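PDB 3DM5: signal recognition 54 kDa protein from Pyrococcus furiosus, which is an SRP54-type protein of an archaeon, combining a helical bundle, a domain of the P-loop NTPase class and a mostly helical signal peptide binding domain. Local coordinates for residues E314-E317 with E318-R322; F328-K331 with D332-A335; M382-E385 with E386-P390. All blocks are in the same frame, centred on the assembly; numbering follows the deposited sequence.

The three contacts follow one another along the chain and lie on the same side of its centre, each a local arrangement within a single helix or at its ends. Contact 1 falls inside helix 313-324, contact 2 at the start of helix 330-341 and contact 3 spans helix 384-388. The centres of contacts 1 and 2 are about 14 Å apart, and those of contacts 2 and 3 about 10 Å. Contacts 2 and 3 both belong to the signal peptide binding domain and are joined by a salt bridge, Lys331 NZ to Glu384 OE2 at 2.6 Å. All three also touch the second subunit, so this helical region takes part in the assembly.

Contact 1: E314-E317 with E318-R322; sequences EIKE and EDIER
Residues Glu314 to Glu317 meet Glu318 to Arg322 in successive turns of one helix, 313-324, a surface contact carried mainly by the backbone. Four i to i+4 hydrogen bonds join the turns. Ile320 N reaches Lys316 O at 3.0 Å, close to the line of the carbonyl bond and with a nearly straight N-H (167°). Asp319 N binds Ile315 O at 3.0 Å in the carbonyl plane, whereas Glu318 N meets Glu314 O at 3.2 Å from well above it. Glu321 N completes the set on Glu317 O.

Around this frame the side chains touch carbonyls more than each other. Ile320 keeps CG1 beside its own backbone N (chi1 -71°), which lays CD1 against Lys316 O at 3.5 Å. Glu321 has the same first turn, with CG 3.5 Å from Glu317 O, and then extends. Lys316 NZ stays 5.3 Å from Asp319 OD2, too far for a salt bridge, though a weak electrostatic attraction between the opposite charges is plausible. Within the second turn, Asp319 OD1 lies at the edge of the Arg322 guanidinium, in its plane, as a long ion pair (3.7 Å to NH2).

Glu318 OE1 is paired with Lys77 of the second subunit, whose His74 and Ile69 pack on Glu314 and Glu317. At the far end, Arg322 makes a weak, long ion pair with Asp332 of the following helix, 330-341.

Contact 2: F328-K331 with D332-A335; sequences FTLK and DMYA
Thr329 OG1 is the gripped atom: it accepts from Asp332 N at 3.1 Å, nearly straight (169°), and weakly from Lys331 N. The same hydroxyl gives a weak hydrogen bond to Asp332 OD1. In return, Asp332 OD1 receives Thr329 N at 3.0 Å, on its anti side and a little out of the carboxylate plane. This reciprocal exchange is a capping box, with Thr329 as the N-cap of helix 330-341. The threonine chi1 of 76° sets OG1 between its own backbone N and carbonyl carbon, facing the amides of the first turn.

Beside the box, the Phe328 ring reaches forward along the first turn of the helix, past the Asp332 side chain, which points the other way. Its CD1 lies 3.7 Å from Asp332 CB and its CZ 3.6 Å from Met333 CB, both oblique to the ring. Met333 N closes the first turn on Thr329 O at 3.0 Å. Tyr419 and Phe426 of helix 409-427 meet the same phenyl ring, while the phenol of Tyr334 reaches Asp380.

Asp332 OD2 forms a salt bridge with Arg288 of the second subunit. One carboxylate thus serves two ends: OD1 ties back to the amide of the N-cap residue and OD2 meets a cation, which together would be expected to favour its ionised form.

Contact 3: M382-E385 with E386-P390; sequences MTEE and ELLNP
The flat carboxylate of Glu386 takes Thr383 N from above its plane (41° out of it), OE1 at 2.9 Å, and the flat amide of Asn389 meets Glu385 O at the other end of the short helix. There Asn389 ND2 donates to Glu385 O at 3.0 Å, on a lone pair in the carbonyl plane, although that oxygen is tilted from the plane of the amide. Asn389 N also binds Glu385 O, at 2.9 Å but from above the carbonyl plane. One carbonyl therefore holds both the backbone and the side chain of the residue that first leaves helical geometry.

At the start, Glu386 N returns a weak bond to Thr383 OG1, 3.4 Å away. Glu386 turns CG beside its own backbone N (chi1 -67°) and then extends, which brings OE1 back past Thr383 OG1 to the threonine amide. Met382 crosses the same glutamate at about a right angle, while its CB rests 3.8 Å from Leu387 CD2. Glu384 CG touches Leu388 CD1 at 4.0 Å, the two side chains crossing at a slant.

Arg400 of helix 395-405 forms a salt bridge with Glu386 OE1; Glu385 OE2 forms one with Arg397 of that same helix and accepts a hydrogen bond from Ile96 N of the second subunit. Thr383 and Glu386 make a capping box, with glutamate as the returning acid, at the head of a one-turn helix buried in the signal peptide binding domain.

Contact 1: E314-E317 with E318-R322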
# COMPACT_ATOMS: atom_id res chain seq x y z
N GLU A 314 -18.32 8.64 -28.46
CA GLU A 314 -18.65 10.07 -28.57
C GLU A 314 -17.39 10.93 -28.62
O GLU A 314 -17.40 12.03 -29.16
CB GLU A 314 -19.55 10.54 -27.42
CG GLU A 314 -20.58 11.55 -27.90
CD GLU A 314 -21.12 12.46 -26.80
OE1 GLU A 314 -21.18 13.69 -27.03
OE2 GLU A 314 -21.50 11.96 -25.73
N ILE A 315 -16.30 10.43 -28.06
CA ILE A 315 -15.02 11.13 -28.09
C ILE A 315 -14.43 11.04 -29.48
O ILE A 315 -14.06 12.06 -30.07
CB ILE A 315 -14.02 10.54 -27.08
CG1 ILE A 315 -14.45 10.87 -25.64
CG2 ILE A 315 -12.61 11.04 -27.35
CD1 ILE A 315 -13.93 9.88 -24.64
N LYS A 316 -14.33 9.82 -29.99
CA LYS A 316 -13.80 9.56 -31.32
C LYS A 316 -14.60 10.35 -32.36
O LYS A 316 -14.04 10.98 -33.26
CB LYS A 316 -13.84 8.06 -31.63
CG LYS A 316 -12.85 7.62 -32.71
CD LYS A 316 -11.40 7.99 -32.35
CE LYS A 316 -10.38 7.45 -33.35
NZ LYS A 316 -10.61 7.92 -34.75
N GLU A 317 -15.91 10.33 -32.19
CA GLU A 317 -16.84 11.05 -33.04
C GLU A 317 -16.52 12.55 -33.12
O GLU A 317 -16.52 13.13 -34.21
CB GLU A 317 -18.25 10.84 -32.50
CG GLU A 317 -19.38 11.38 -33.32
CD GLU A 317 -20.64 10.60 -33.07
OE1 GLU A 317 -20.59 9.35 -33.20
OE2 GLU A 317 -21.68 11.22 -32.73
N GLU A 318 -16.26 13.17 -31.98
CA GLU A 318 -15.94 14.59 -31.96
C GLU A 318 -14.56 14.87 -32.51
O GLU A 318 -14.28 15.97 -32.98
CB GLU A 318 -16.07 15.16 -30.55
CG GLU A 318 -15.80 16.65 -30.47
CD GLU A 318 -16.87 17.39 -29.69
OE1 GLU A 318 -17.27 16.90 -28.61
OE2 GLU A 318 -17.30 18.47 -30.14
N ASP A 319 -13.68 13.88 -32.44
CA ASP A 319 -12.35 14.00 -33.03
C ASP A 319 -12.50 14.16 -34.52
O ASP A 319 -11.93 15.07 -35.13
CB ASP A 319 -11.53 12.74 -32.77
CG ASP A 319 -10.80 12.78 -31.45
OD1 ASP A 319 -11.01 13.74 -30.68
OD2 ASP A 319 -10.03 11.83 -31.19
N ILE A 320 -13.27 13.23 -35.09
CA ILE A 320 -13.57 13.19 -36.51
C ILE A 320 -14.32 14.43 -37.00
O ILE A 320 -14.01 14.96 -38.06
CB ILE A 320 -14.37 11.92 -36.83
CG1 ILE A 320 -13.46 10.69 -36.71
CG2 ILE A 320 -15.00 12.01 -38.21
CD1 ILE A 320 -14.19 9.39 -36.39
N GLU A 321 -15.29 14.91 -36.23
CA GLU A 321 -16.00 16.13 -36.62
C GLU A 321 -15.05 17.30 -36.75
O GLU A 321 -15.28 18.22 -37.54
CB GLU A 321 -17.15 16.45 -35.66
CG GLU A 321 -18.37 15.59 -35.91
CD GLU A 321 -19.49 15.87 -34.93
OE1 GLU A 321 -19.30 15.60 -33.72
OE2 GLU A 321 -20.56 16.34 -35.38
N ARG A 322 -13.97 17.26 -35.97
CA ARG A 322 -12.90 18.26 -36.08
C ARG A 322 -12.18 18.11 -37.41
O ARG A 322 -11.77 19.11 -38.02
CB ARG A 322 -11.88 18.13 -34.94
CG ARG A 322 -12.25 18.81 -33.62
CD ARG A 322 -11.05 18.78 -32.66
NE ARG A 322 -10.48 17.44 -32.53
CZ ARG A 322 -9.43 16.98 -33.23
NH1 ARG A 322 -8.81 17.76 -34.12
NH2 ARG A 322 -8.99 15.74 -33.03

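Contact 2: F328-K331 with D332-A335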
# COMPACT_ATOMS: atom_id res chain seq x y z
N PHE A 328 -7.42 18.97 -38.80
CA PHE A 328 -6.76 17.68 -38.76
C PHE A 328 -5.27 17.98 -38.84
O PHE A 328 -4.84 18.82 -39.63
CB PHE A 328 -7.26 16.83 -39.94
CG PHE A 328 -6.44 15.60 -40.22
CD1 PHE A 328 -6.74 14.39 -39.61
CD2 PHE A 328 -5.42 15.63 -41.16
CE1 PHE A 328 -6.01 13.24 -39.89
CE2 PHE A 328 -4.68 14.48 -41.44
CZ PHE A 328 -4.98 13.28 -40.81
N THR A 329 -4.47 17.32 -37.99
CA THR A 329 -3.06 17.67 -37.86
C THR A 329 -2.16 16.49 -38.10
O THR A 329 -2.61 15.34 -38.22
CB THR A 329 -2.73 18.21 -36.46
OG1 THR A 329 -2.67 17.13 -35.53
CG2 THR A 329 -3.77 19.24 -35.99
N LEU A 330 -0.86 16.79 -38.14
CA LEU A 330 0.17 15.77 -38.30
C LEU A 330 0.18 14.83 -37.11
O LEU A 330 0.62 13.69 -37.22
CB LEU A 330 1.53 16.43 -38.45
CG LEU A 330 1.93 16.71 -39.90
CD1 LEU A 330 2.61 18.06 -40.02
CD2 LEU A 330 2.83 15.60 -40.39
N LYS A 331 -0.32 15.31 -35.98
CA LYS A 331 -0.44 14.49 -34.79
C LYS A 331 -1.58 13.50 -34.99
O LYS A 331 -1.43 12.30 -34.72
CB LYS A 331 -0.70 15.36 -33.57
CG LYS A 331 0.10 14.97 -32.34
CD LYS A 331 1.29 15.89 -32.11
CE LYS A 331 0.95 17.02 -31.15
NZ LYS A 331 1.11 16.62 -29.72
N ASP A 332 -2.72 14.00 -35.46
CA ASP A 332 -3.86 13.15 -35.81
C ASP A 332 -3.50 12.04 -36.81
O ASP A 332 -3.95 10.90 -36.66
CB ASP A 332 -4.99 14.01 -36.36
CG ASP A 332 -5.59 14.92 -35.32
OD1 ASP A 332 -5.87 16.10 -35.63
OD2 ASP A 332 -5.80 14.46 -34.18
N MET A 333 -2.70 12.37 -37.82
CA MET A 333 -2.24 11.39 -38.81
C MET A 333 -1.24 10.41 -38.19
O MET A 333 -1.40 9.19 -38.31
CB MET A 333 -1.62 12.10 -40.01
CG MET A 333 -1.29 11.17 -41.17
SD MET A 333 -0.03 11.81 -42.30
CE MET A 333 1.45 11.57 -41.32
N TYR A 334 -0.20 10.95 -37.56
CA TYR A 334 0.76 10.17 -36.78
C TYR A 334 0.08 9.04 -36.03
O TYR A 334 0.59 7.93 -35.97
CB TYR A 334 1.47 11.08 -35.77
CG TYR A 334 2.67 10.48 -35.06
CD1 TYR A 334 3.93 11.08 -35.15
CD2 TYR A 334 2.55 9.34 -34.27
CE1 TYR A 334 5.03 10.56 -34.49
CE2 TYR A 334 3.66 8.81 -33.61
CZ TYR A 334 4.89 9.43 -33.73
OH TYR A 334 5.99 8.91 -33.07
N ALA A 335 -1.09 9.35 -35.47
CA ALA A 335 -1.87 8.41 -34.68
C ALA A 335 -2.68 7.44 -35.54
O ALA A 335 -2.64 6.23 -35.32
CB ALA A 335 -2.79 9.16 -33.73

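Contact 3: M382-E385 with E386-P390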
# COMPACT_ATOMS: atom_id res chain seq x y z
N MET A 382 10.11 16.83 -36.35
CA MET A 382 9.30 18.03 -36.44
C MET A 382 9.07 18.59 -35.03
O MET A 382 9.18 17.87 -34.02
CB MET A 382 7.98 17.75 -37.15
CG MET A 382 8.12 17.17 -38.57
SD MET A 382 6.54 17.05 -39.44
CE MET A 382 7.11 16.71 -41.09
N THR A 383 8.76 19.88 -34.96
CA THR A 383 8.46 20.51 -33.70
C THR A 383 6.97 20.42 -33.45
O THR A 383 6.21 19.98 -34.32
CB THR A 383 8.89 21.98 -33.66
OG1 THR A 383 8.14 22.75 -34.63
CG2 THR A 383 10.37 22.09 -33.96
N GLU A 384 6.56 20.82 -32.25
CA GLU A 384 5.16 20.78 -31.86
C GLU A 384 4.35 21.65 -32.79
O GLU A 384 3.34 21.22 -33.34
CB GLU A 384 4.99 21.25 -30.40
CG GLU A 384 3.85 20.61 -29.66
CD GLU A 384 3.90 19.08 -29.62
OE1 GLU A 384 4.98 18.47 -29.81
OE2 GLU A 384 2.83 18.47 -29.38
N GLU A 385 4.81 22.88 -32.98
CA GLU A 385 4.07 23.86 -33.78
C GLU A 385 3.89 23.38 -35.21
O GLU A 385 2.88 23.70 -35.84
CB GLU A 385 4.78 25.21 -33.78
CG GLU A 385 6.11 25.18 -34.48
CD GLU A 385 6.73 26.55 -34.61
OE1 GLU A 385 5.95 27.54 -34.70
OE2 GLU A 385 7.99 26.62 -34.64
N GLU A 386 4.87 22.65 -35.72
CA GLU A 386 4.78 22.02 -37.04
C GLU A 386 3.76 20.89 -37.06
O GLU A 386 2.91 20.83 -37.93
CB GLU A 386 6.15 21.52 -37.52
CG GLU A 386 7.14 22.64 -37.79
CD GLU A 386 8.56 22.14 -38.02
OE1 GLU A 386 8.85 21.00 -37.61
OE2 GLU A 386 9.38 22.89 -38.60
N LEU A 387 3.84 19.98 -36.09
CA LEU A 387 2.87 18.89 -36.00
C LEU A 387 1.44 19.43 -35.85
O LEU A 387 0.48 18.82 -36.34
CB LEU A 387 3.22 17.93 -34.86
CG LEU A 387 4.58 17.25 -34.99
CD1 LEU A 387 4.91 16.53 -33.71
CD2 LEU A 387 4.59 16.29 -36.15
N LEU A 388 1.30 20.58 -35.21
CA LEU A 388 -0.03 21.09 -34.92
C LEU A 388 -0.56 22.00 -36.04
O LEU A 388 -1.77 22.15 -36.21
CB LEU A 388 -0.07 21.79 -33.55
CG LEU A 388 0.21 20.83 -32.39
CD1 LEU A 388 0.23 21.53 -31.04
CD2 LEU A 388 -0.82 19.71 -32.40
N ASN A 389 0.36 22.60 -36.79
CA ASN A 389 0.01 23.45 -37.93
C ASN A 389 0.96 23.15 -39.08
O ASN A 389 1.97 23.83 -39.23
CB ASN A 389 0.14 24.93 -37.56
CG ASN A 389 -0.43 25.23 -36.19
OD1 ASN A 389 -1.64 25.31 -36.01
ND2 ASN A 389 0.46 25.39 -35.20
N PRO A 390 0.64 22.12 -39.86
CA PRO A 390 1.51 21.71 -40.97
C PRO A 390 1.65 22.83 -42.01
O PRO A 390 2.74 23.05 -42.54
CB PRO A 390 0.79 20.49 -41.55
CG PRO A 390 -0.07 19.99 -40.43
CD PRO A 390 -0.52 21.22 -39.71